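Local structure of spectinomycin phosphotransferase (Legionella pneumophila, 3I1A) at residues A42-E45 and S46-Y49; R151-V154 and R155-Y158; H282-I285 and V286-A290. The protein probably transfers a phosphate group from a bound nucleotide to the antibiotic spectinomycin, thereby acting as a factor of antibiotic resistance. All coordinates share one frame; numbering follows the deposited sequence. Where two conformers were deposited one is given.

Contact 1 (A42-E45 and S46-Y49)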
ATOM      1  N   ALA A  42      -5.440  13.128  20.122  1.00 29.59           N
ATOM      2  CA  ALA A  42      -6.198  13.334  21.349  1.00 29.84           C
ATOM      3  C   ALA A  42      -5.453  12.618  22.474  1.00 29.66           C
ATOM      4  O   ALA A  42      -5.217  11.414  22.404  1.00 29.81           O
ATOM      5  CB  ALA A  42      -7.611  12.777  21.193  1.00 28.35           C
ATOM      6  N   ASP A  43      -5.100  13.362  23.513  1.00 32.28           N
ATOM      7  CA  ASP A  43      -4.337  12.800  24.628  1.00 33.23           C
ATOM      8  C   ASP A  43      -5.089  12.625  25.938  1.00 33.95           C
ATOM      9  O   ASP A  43      -5.816  13.523  26.375  1.00 32.08           O
ATOM     10  CB  ASP A  43      -3.118  13.684  24.899  1.00 35.78           C
ATOM     11  CG  ASP A  43      -2.296  13.933  23.660  1.00 36.72           C
ATOM     12  OD1 ASP A  43      -1.708  12.969  23.136  1.00 38.84           O
ATOM     13  OD2 ASP A  43      -2.248  15.094  23.210  1.00 38.67           O
ATOM     14  N   SER A  44      -4.905  11.453  26.553  1.00 35.39           N
ATOM     15  CA  SER A  44      -5.497  11.147  27.850  1.00 37.46           C
ATOM     16  C   SER A  44      -4.339  11.347  28.809  1.00 39.93           C
ATOM     17  O   SER A  44      -3.176  11.188  28.417  1.00 40.24           O
ATOM     18  CB  SER A  44      -5.951   9.687  27.933  1.00 36.78           C
ATOM     19  OG  SER A  44      -4.847   8.808  28.100  1.00 37.14           O
ATOM     20  N   GLU A  45      -4.635  11.699  30.054  1.00 42.84           N
ATOM     21  CA  GLU A  45      -3.574  11.901  31.039  1.00 45.86           C
ATOM     22  C   GLU A  45      -2.688  10.660  31.115  1.00 45.95           C
ATOM     23  O   GLU A  45      -1.566  10.714  31.612  1.00 46.97           O
ATOM     24  CB  GLU A  45      -4.184  12.204  32.417  1.00 47.59           C
ATOM     25  CG  GLU A  45      -4.995  13.494  32.441  1.00 50.33           C
ATOM     26  CD  GLU A  45      -5.588  13.816  33.798  1.00 52.47           C
ATOM     27  OE1 GLU A  45      -4.842  13.793  34.800  1.00 54.11           O
ATOM     28  OE2 GLU A  45      -6.804  14.110  33.865  1.00 53.63           O
ATOM     29  N   SER A  46      -3.196   9.550  30.581  1.00 46.30           N
ATOM     30  CA  SER A  46      -2.497   8.272  30.598  1.00 46.03           C
ATOM     31  C   SER A  46      -1.833   7.906  29.276  1.00 45.52           C
ATOM     32  O   SER A  46      -0.775   7.274  29.272  1.00 46.36           O
ATOM     33  CB  SER A  46      -3.484   7.159  30.974  1.00 47.36           C
ATOM     34  OG  SER A  46      -4.392   7.584  31.985  1.00 45.15           O
ATOM     35  N   LYS A  47      -2.451   8.287  28.157  1.00 43.67           N
ATOM     36  CA  LYS A  47      -1.905   7.957  26.838  1.00 42.61           C
ATOM     37  C   LYS A  47      -2.187   9.024  25.771  1.00 40.71           C
ATOM     38  O   LYS A  47      -2.674  10.108  26.068  1.00 41.11           O
ATOM     39  CB  LYS A  47      -2.488   6.620  26.354  1.00 42.97           C
ATOM     40  CG  LYS A  47      -2.359   5.469  27.342  1.00 44.69           C
ATOM     41  CD  LYS A  47      -3.208   4.282  26.911  1.00 44.88           C
ATOM     42  CE  LYS A  47      -3.158   3.167  27.940  1.00 46.75           C
ATOM     43  NZ  LYS A  47      -4.020   2.000  27.572  1.00 47.41           N
ATOM     44  N   SER A  48      -1.864   8.692  24.524  1.00 38.35           N
ATOM     45  CA  SER A  48      -2.097   9.586  23.396  1.00 35.71           C
ATOM     46  C   SER A  48      -2.839   8.788  22.333  1.00 33.03           C
ATOM     47  O   SER A  48      -2.528   7.621  22.100  1.00 32.78           O
ATOM     48  CB  SER A  48      -0.770  10.092  22.834  1.00 36.89           C
ATOM     49  OG  SER A  48      -0.997  11.075  21.840  1.00 40.59           O
ATOM     50  N   TYR A  49      -3.818   9.416  21.678  1.00 29.61           N
ATOM     51  CA  TYR A  49      -4.605   8.735  20.657  1.00 27.18           C
ATOM     52  C   TYR A  49      -4.619   9.432  19.300  1.00 24.43           C
ATOM     53  O   TYR A  49      -4.567  10.668  19.209  1.00 24.85           O
ATOM     54  CB  TYR A  49      -6.055   8.594  21.129  1.00 27.24           C
ATOM     55  CG  TYR A  49      -6.227   7.738  22.359  1.00 26.08           C
ATOM     56  CD1 TYR A  49      -6.422   6.365  22.256  1.00 26.93           C
ATOM     57  CD2 TYR A  49      -6.204   8.307  23.618  1.00 28.02           C
ATOM     58  CE1 TYR A  49      -6.598   5.575  23.393  1.00 28.39           C
ATOM     59  CE2 TYR A  49      -6.378   7.530  24.762  1.00 28.70           C
ATOM     60  CZ  TYR A  49      -6.573   6.170  24.640  1.00 28.64           C
ATOM     61  OH  TYR A  49      -6.740   5.414  25.780  1.00 29.30           O
TER

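Contact 2 (R151-V154 and R155-Y158)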
ATOM      1  N   ARG A 151      -0.996  -0.135 -18.900  1.00 22.15           N
ATOM      2  CA  ARG A 151      -0.158  -0.435 -20.040  1.00 22.19           C
ATOM      3  C   ARG A 151      -0.534   0.498 -21.188  1.00 22.75           C
ATOM      4  O   ARG A 151       0.327   0.968 -21.912  1.00 23.84           O
ATOM      5  CB  ARG A 151      -0.344  -1.891 -20.468  1.00 24.36           C
ATOM      6  CG  ARG A 151       0.236  -2.877 -19.462  1.00 23.67           C
ATOM      7  CD  ARG A 151       0.237  -4.291 -20.011  1.00 23.19           C
ATOM      8  NE  ARG A 151      -1.089  -4.891 -20.050  1.00 25.13           N
ATOM      9  CZ  ARG A 151      -1.725  -5.387 -18.996  1.00 25.69           C
ATOM     10  NH1 ARG A 151      -1.161  -5.345 -17.791  1.00 25.05           N
ATOM     11  NH2 ARG A 151      -2.914  -5.969 -19.153  1.00 22.79           N
ATOM     12  N   GLU A 152      -1.820   0.761 -21.345  1.00 22.97           N
ATOM     13  CA  GLU A 152      -2.285   1.641 -22.415  1.00 25.53           C
ATOM     14  C   GLU A 152      -1.783   3.059 -22.199  1.00 25.18           C
ATOM     15  O   GLU A 152      -1.318   3.702 -23.142  1.00 25.48           O
ATOM     16  CB  GLU A 152      -3.819   1.633 -22.498  1.00 28.54           C
ATOM     17  CG  GLU A 152      -4.390   0.271 -22.883  1.00 33.90           C
ATOM     18  CD  GLU A 152      -5.909   0.250 -22.953  1.00 37.23           C
ATOM     19  OE1 GLU A 152      -6.569   0.920 -22.128  1.00 41.75           O
ATOM     20  OE2 GLU A 152      -6.449  -0.454 -23.826  1.00 39.39           O
ATOM     21  N   ILE A 153      -1.860   3.540 -20.962  1.00 23.27           N
ATOM     22  CA  ILE A 153      -1.393   4.894 -20.663  1.00 21.45           C
ATOM     23  C   ILE A 153       0.086   5.048 -20.985  1.00 21.33           C
ATOM     24  O   ILE A 153       0.498   6.055 -21.566  1.00 23.00           O
ATOM     25  CB  ILE A 153      -1.630   5.251 -19.186  1.00 21.72           C
ATOM     26  CG1 ILE A 153      -3.121   5.477 -18.952  1.00 22.40           C
ATOM     27  CG2 ILE A 153      -0.863   6.522 -18.814  1.00 21.36           C
ATOM     28  CD1 ILE A 153      -3.511   5.468 -17.484  1.00 22.31           C
ATOM     29  N   VAL A 154       0.907   4.066 -20.631  1.00 18.66           N
ATOM     30  CA  VAL A 154       2.319   4.216 -20.930  1.00 20.00           C
ATOM     31  C   VAL A 154       2.527   4.214 -22.450  1.00 21.26           C
ATOM     32  O   VAL A 154       3.406   4.900 -22.957  1.00 20.26           O
ATOM     33  CB  VAL A 154       3.199   3.105 -20.276  1.00 18.74           C
ATOM     34  CG1 VAL A 154       4.628   3.280 -20.682  1.00 19.93           C
ATOM     35  CG2 VAL A 154       3.095   3.190 -18.736  1.00 19.57           C
ATOM     36  N   ARG A 155       1.718   3.452 -23.185  1.00 20.45           N
ATOM     37  CA  ARG A 155       1.903   3.463 -24.638  1.00 22.27           C
ATOM     38  C   ARG A 155       1.513   4.823 -25.193  1.00 20.78           C
ATOM     39  O   ARG A 155       2.084   5.260 -26.194  1.00 24.16           O
ATOM     40  CB  ARG A 155       1.076   2.364 -25.334  1.00 18.88           C
ATOM     41  CG  ARG A 155       1.538   0.972 -24.976  1.00 24.50           C
ATOM     42  CD  ARG A 155       0.957  -0.089 -25.889  1.00 23.44           C
ATOM     43  NE  ARG A 155       1.092  -1.411 -25.295  1.00 25.04           N
ATOM     44  CZ  ARG A 155       0.108  -2.021 -24.633  1.00 26.87           C
ATOM     45  NH1 ARG A 155      -1.070  -1.428 -24.498  1.00 26.53           N
ATOM     46  NH2 ARG A 155       0.301  -3.219 -24.096  1.00 27.07           N
ATOM     47  N   SER A 156       0.543   5.487 -24.563  1.00 22.45           N
ATOM     48  CA  SER A 156       0.135   6.804 -25.047  1.00 22.45           C
ATOM     49  C   SER A 156       1.285   7.795 -24.895  1.00 23.65           C
ATOM     50  O   SER A 156       1.307   8.818 -25.581  1.00 22.51           O
ATOM     51  CB  SER A 156      -1.096   7.324 -24.300  1.00 22.92           C
ATOM     52  OG  SER A 156      -0.787   7.669 -22.956  1.00 23.69           O
ATOM     53  N   PHE A 157       2.244   7.499 -24.015  1.00 20.83           N
ATOM     54  CA  PHE A 157       3.394   8.398 -23.818  1.00 21.62           C
ATOM     55  C   PHE A 157       4.381   8.344 -24.977  1.00 21.50           C
ATOM     56  O   PHE A 157       5.054   9.332 -25.262  1.00 22.18           O
ATOM     57  CB  PHE A 157       4.207   8.052 -22.553  1.00 19.13           C
ATOM     58  CG  PHE A 157       3.479   8.251 -21.242  1.00 19.03           C
ATOM     59  CD1 PHE A 157       2.256   8.928 -21.172  1.00 15.98           C
ATOM     60  CD2 PHE A 157       4.047   7.772 -20.065  1.00 15.60           C
ATOM     61  CE1 PHE A 157       1.623   9.121 -19.959  1.00 18.09           C
ATOM     62  CE2 PHE A 157       3.411   7.965 -18.832  1.00 17.37           C
ATOM     63  CZ  PHE A 157       2.201   8.639 -18.781  1.00 17.04           C
ATOM     64  N   TYR A 158       4.481   7.187 -25.632  1.00 22.14           N
ATOM     65  CA  TYR A 158       5.434   6.993 -26.719  1.00 23.39           C
ATOM     66  C   TYR A 158       5.570   8.156 -27.695  1.00 22.92           C
ATOM     67  O   TYR A 158       6.676   8.633 -27.957  1.00 23.53           O
ATOM     68  CB  TYR A 158       5.088   5.714 -27.488  1.00 22.48           C
ATOM     69  CG  TYR A 158       5.263   4.443 -26.661  1.00 23.91           C
ATOM     70  CD1 TYR A 158       4.728   3.235 -27.100  1.00 25.89           C
ATOM     71  CD2 TYR A 158       5.987   4.449 -25.463  1.00 24.29           C
ATOM     72  CE1 TYR A 158       4.907   2.054 -26.373  1.00 25.40           C
ATOM     73  CE2 TYR A 158       6.178   3.272 -24.720  1.00 26.30           C
ATOM     74  CZ  TYR A 158       5.635   2.077 -25.184  1.00 26.70           C
ATOM     75  OH  TYR A 158       5.841   0.897 -24.486  1.00 24.51           O
TER

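Contact 3 (H282-I285 and V286-A290)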
ATOM      1  N   HIS A 282       6.571  -6.549 -13.121  1.00 15.91           N
ATOM      2  CA  HIS A 282       6.636  -5.670 -14.289  1.00 17.07           C
ATOM      3  C   HIS A 282       5.451  -4.709 -14.293  1.00 14.97           C
ATOM      4  O   HIS A 282       5.620  -3.511 -14.513  1.00 16.84           O
ATOM      5  CB  HIS A 282       6.643  -6.487 -15.608  1.00 16.59           C
ATOM      6  CG  HIS A 282       7.941  -7.198 -15.886  1.00 15.51           C
ATOM      7  ND1 HIS A 282       8.336  -8.331 -15.208  1.00 16.71           N
ATOM      8  CD2 HIS A 282       8.947  -6.905 -16.744  1.00 16.06           C
ATOM      9  CE1 HIS A 282       9.528  -8.708 -15.636  1.00 17.30           C
ATOM     10  NE2 HIS A 282       9.923  -7.859 -16.568  1.00 16.90           N
ATOM     11  N   GLU A 283       4.252  -5.220 -14.032  1.00 15.63           N
ATOM     12  CA  GLU A 283       3.051  -4.389 -14.046  1.00 14.68           C
ATOM     13  C   GLU A 283       3.030  -3.297 -12.981  1.00 14.81           C
ATOM     14  O   GLU A 283       2.534  -2.198 -13.220  1.00 13.97           O
ATOM     15  CB  GLU A 283       1.806  -5.278 -13.910  1.00 14.99           C
ATOM     16  CG  GLU A 283       0.482  -4.536 -13.767  1.00 16.64           C
ATOM     17  CD  GLU A 283       0.084  -3.676 -14.964  1.00 17.65           C
ATOM     18  OE1 GLU A 283       0.586  -3.895 -16.090  1.00 19.04           O
ATOM     19  OE2 GLU A 283      -0.761  -2.780 -14.771  1.00 20.06           O
ATOM     20  N   ARG A 284       3.553  -3.580 -11.789  1.00 14.83           N
ATOM     21  CA  ARG A 284       3.556  -2.530 -10.776  1.00 15.28           C
ATOM     22  C   ARG A 284       4.439  -1.367 -11.246  1.00 15.62           C
ATOM     23  O   ARG A 284       4.120  -0.209 -10.980  1.00 17.16           O
ATOM     24  CB  ARG A 284       4.082  -3.048  -9.442  1.00 13.77           C
ATOM     25  CG  ARG A 284       3.812  -2.074  -8.294  1.00 15.84           C
ATOM     26  CD  ARG A 284       4.304  -2.660  -6.958  1.00 16.34           C
ATOM     27  NE  ARG A 284       4.012  -1.744  -5.857  1.00 18.01           N
ATOM     28  CZ  ARG A 284       4.798  -0.732  -5.498  1.00 21.46           C
ATOM     29  NH1 ARG A 284       5.944  -0.505  -6.147  1.00 19.34           N
ATOM     30  NH2 ARG A 284       4.418   0.071  -4.504  1.00 18.83           N
ATOM     31  N   ILE A 285       5.536  -1.673 -11.942  1.00 15.63           N
ATOM     32  CA  ILE A 285       6.419  -0.598 -12.441  1.00 16.29           C
ATOM     33  C   ILE A 285       5.693   0.172 -13.550  1.00 16.82           C
ATOM     34  O   ILE A 285       5.764   1.407 -13.625  1.00 17.48           O
ATOM     35  CB  ILE A 285       7.767  -1.164 -12.942  1.00 14.67           C
ATOM     36  CG1 ILE A 285       8.472  -1.865 -11.781  1.00 15.92           C
ATOM     37  CG2 ILE A 285       8.660  -0.050 -13.483  1.00 15.98           C
ATOM     38  CD1 ILE A 285       9.689  -2.682 -12.162  1.00 13.04           C
ATOM     39  N   VAL A 286       4.983  -0.550 -14.410  1.00 16.97           N
ATOM     40  CA  VAL A 286       4.208   0.093 -15.465  1.00 17.01           C
ATOM     41  C   VAL A 286       3.211   1.080 -14.873  1.00 17.42           C
ATOM     42  O   VAL A 286       3.041   2.192 -15.400  1.00 17.14           O
ATOM     43  CB  VAL A 286       3.459  -0.953 -16.317  1.00 16.42           C
ATOM     44  CG1 VAL A 286       2.445  -0.258 -17.233  1.00 18.60           C
ATOM     45  CG2 VAL A 286       4.454  -1.760 -17.123  1.00 14.22           C
ATOM     46  N   GLU A 287       2.558   0.672 -13.782  0.50 15.58           N
ATOM     47  CA  GLU A 287       1.579   1.497 -13.073  0.50 15.54           C
ATOM     48  C   GLU A 287       2.232   2.800 -12.590  0.50 15.21           C
ATOM     49  O   GLU A 287       1.668   3.880 -12.737  0.50 16.28           O
ATOM     50  CB  GLU A 287       0.992   0.709 -11.878  0.50 14.73           C
ATOM     51  CG  GLU A 287      -0.301  -0.043 -12.198  0.50 14.02           C
ATOM     52  CD  GLU A 287      -0.574  -1.247 -11.292  0.50 14.59           C
ATOM     53  OE1 GLU A 287      -0.387  -1.127 -10.063  0.50 16.77           O
ATOM     54  OE2 GLU A 287      -0.988  -2.304 -11.823  0.50 11.88           O
ATOM     55  N   ASP A 288       3.421   2.683 -12.012  1.00 15.90           N
ATOM     56  CA  ASP A 288       4.168   3.852 -11.521  1.00 15.08           C
ATOM     57  C   ASP A 288       4.692   4.716 -12.690  1.00 15.34           C
ATOM     58  O   ASP A 288       4.747   5.938 -12.578  1.00 15.54           O
ATOM     59  CB  ASP A 288       5.368   3.431 -10.660  1.00 15.94           C
ATOM     60  CG  ASP A 288       4.980   3.107  -9.214  1.00 15.57           C
ATOM     61  OD1 ASP A 288       3.873   3.466  -8.796  1.00 17.10           O
ATOM     62  OD2 ASP A 288       5.812   2.509  -8.505  1.00 18.37           O
ATOM     63  N   ILE A 289       5.081   4.103 -13.805  1.00 16.15           N
ATOM     64  CA  ILE A 289       5.586   4.916 -14.917  1.00 15.72           C
ATOM     65  C   ILE A 289       4.412   5.756 -15.412  1.00 15.97           C
ATOM     66  O   ILE A 289       4.565   6.922 -15.798  1.00 16.12           O
ATOM     67  CB  ILE A 289       6.157   4.016 -16.081  1.00 15.07           C
ATOM     68  CG1 ILE A 289       7.502   3.420 -15.657  1.00 14.00           C
ATOM     69  CG2 ILE A 289       6.367   4.842 -17.350  1.00 14.87           C
ATOM     70  CD1 ILE A 289       8.054   2.362 -16.596  1.00 16.81           C
ATOM     71  N   ALA A 290       3.223   5.162 -15.414  1.00 15.47           N
ATOM     72  CA  ALA A 290       2.046   5.867 -15.880  1.00 17.01           C
ATOM     73  C   ALA A 290       1.701   7.049 -14.980  1.00 17.55           C
ATOM     74  O   ALA A 290       1.428   8.147 -15.459  1.00 17.24           O
ATOM     75  CB  ALA A 290       0.848   4.894 -15.974  1.00 17.96           C
TER
HETATM   76  O   HOH W   1       2.177   0.628  -9.090  1.00 30.10           O

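Contact 1 (A42-E45 and S46-Y49)
A42 and Y49 face each other as an antiparallel hydrogen-bonded pair. The nearly straight bond runs from A42 N to Y49 O (2.8 Å, 169° at the hydrogen), and its return partner joins Y49 N to A42 O at 2.5 Å. Two residues nearer the turn, S44 N donates to K47 O over 2.6 Å, with a more bent N-H...O angle of 142°. The hydroxyl of S44 serves the same turn from inside: chi1 of 76° sets OG between the backbone N and the carbonyl carbon, which directs it at K47 N. The S44 OG to K47 N bond is modelled at a very short 2.5 Å, so its exact length is doubtful. Between the two backbone-bonded levels, D43 and S48 form the non-hydrogen-bonded pair. Their side chains share a face, where S48 OG donates to D43 OD1; the modelled separation is again suspiciously short. D43 OD2 is engaged by Q41 NE2.

This is the tip of the hairpin made by strands 38-43 and 48-55, within the antiparallel sheet of the kinase-like nucleotide-binding lobe. Each strand is paired on its outer flank too: D43 bonds through its backbone to H24 and T25, and S48 to F102. Strand 48-55 goes directly on to F50 and K52, which bind ADP.

A42 and Y49 project to the other face of the sheet from D43 and S48, with their CB atoms 4.5 Å apart. The tyrosine ring is met at its edge: A42 O lies near the ring plane, 3.5 Å from Y49 CD2. Farther out along that edge, Y49 CE2 reaches S44 CB at 3.9 Å, so the ring runs back alongside the turn. The Y49 side chain also comes within about 5 Å of that of P101, another nucleotide-binding residue.

Contact 2 (R151-V154 and R155-Y158)
R151 O accepts the backbone N-H of R155 (3.1 Å) in the C-terminal part of helix 149-157, and the R155 side chain then doubles back along the helix. Extended from CG to NE, it lays one face of its guanidinium over the R151 carbonyl oxygen, and R155 NH2 lies 3.9 Å from R151 CB. E193 OE1 of helix 182-198 bonds both R151 NE and R155 NH2. E152 O receives S156 N at 2.9 Å, while E152 OE2 stays 5.5 Å from R155 NH1.

At I153 the carbonyl oxygen takes a weak bond from F157 N, and the S156 hydroxyl also donates to it, at a doubtfully short distance. One face of the F157 ring lies above I153 O, and the two side chains run side by side, with I153 CG2 3.7 Å from F157 CZ. V154 O also receives F157 N, three residues on, at 3.0 Å, from above the carbonyl plane (68° out of it). V154 O lies over one face of the Y158 ring, 3.6 Å from Y158 CD2.

Away from the annotated sites, V154 and F157 pack on helix 274-297, and V154, R155 and Y158 on V189 of helix 182-198. Flat groups thus lie over carbonyl oxygens whose bonds come from N-H and hydroxyl donors, and E193 OE1, bridged to both arginines, probably draws the two guanidinium groups together.

Contact 3 (H282-I285 and V286-A290)
Helix 274-297 of the C-terminal lobe carries this contact, with H282 to A290 forming about two and a half of its turns. Regular alpha-helical geometry is evident from four successive i-to-i+4 bonds, of which V286 N to H282 O (3.0 Å, 159°) lies in the carbonyl plane. I289 N reaches I285 O at 2.8 Å, and E287 N and D288 N also bond E283 O and R284 O, from somewhat outside the carbonyl plane.

Side chains one turn apart differ in how they meet. R284 and D288 form a long salt bridge, NH1 to OD2 3.8 Å, with guanidinium and carboxylate planes 82° apart. The oxygen lies well out of the guanidinium plane, so no N-H is aimed at it and the attraction is one of charge. Stronger partners lie outside: D212 for R284 NH2 and the hydroxyl of Y312 for D288 OD2. Extended from CG to NE, with CG anti to the backbone N (chi1 -167°), the R284 chain packs on M244, F245 and V250, and its side chain is about 7 Å from that of N217, a magnesium ligand. Water 1 lies within hydrogen-bonding distance of R284 O, 2.8 Å.

The E283 chain bends at chi2, and its OE1 is held by S192 OG and by R151 NH1. E283 OE2 is modelled 3.0 Å from E287 OE2, but E287 has two conformers, so that meeting of two acceptors is doubtful. On the apolar flank I285 CG2 and I289 CD1 touch at 4.0 Å.

Around this helix, W150 of helix 149-157 packs on E283, E287 and A290, L188 of helix 182-198 on H282, I285 and I289, and V322, V323 and A326 of helix 322-329 on I285.

How the contacts relate
Contacts 2 and 3 are neighbours, their centres about 11 Å apart, whereas contact 1 lies beyond the chain's centre from both, with its centre about 49 Å and 41 Å away respectively. The helical pair is joined by a salt bridge, R151 NH1 to E283 OE1 at 2.8 Å, and by packing of V154 CG2 on V286 O (3.5 Å) and of F157 CZ on A290 O (3.4 Å). Two of the contacts adjoin annotated sites: contact 1 the nucleotide-binding residues F50 and P101, and contact 3 the magnesium ligands, the R284 side chain being about 7 Å from that of N217 and about 9 Å from that of D230. Contact 2 lies away from both.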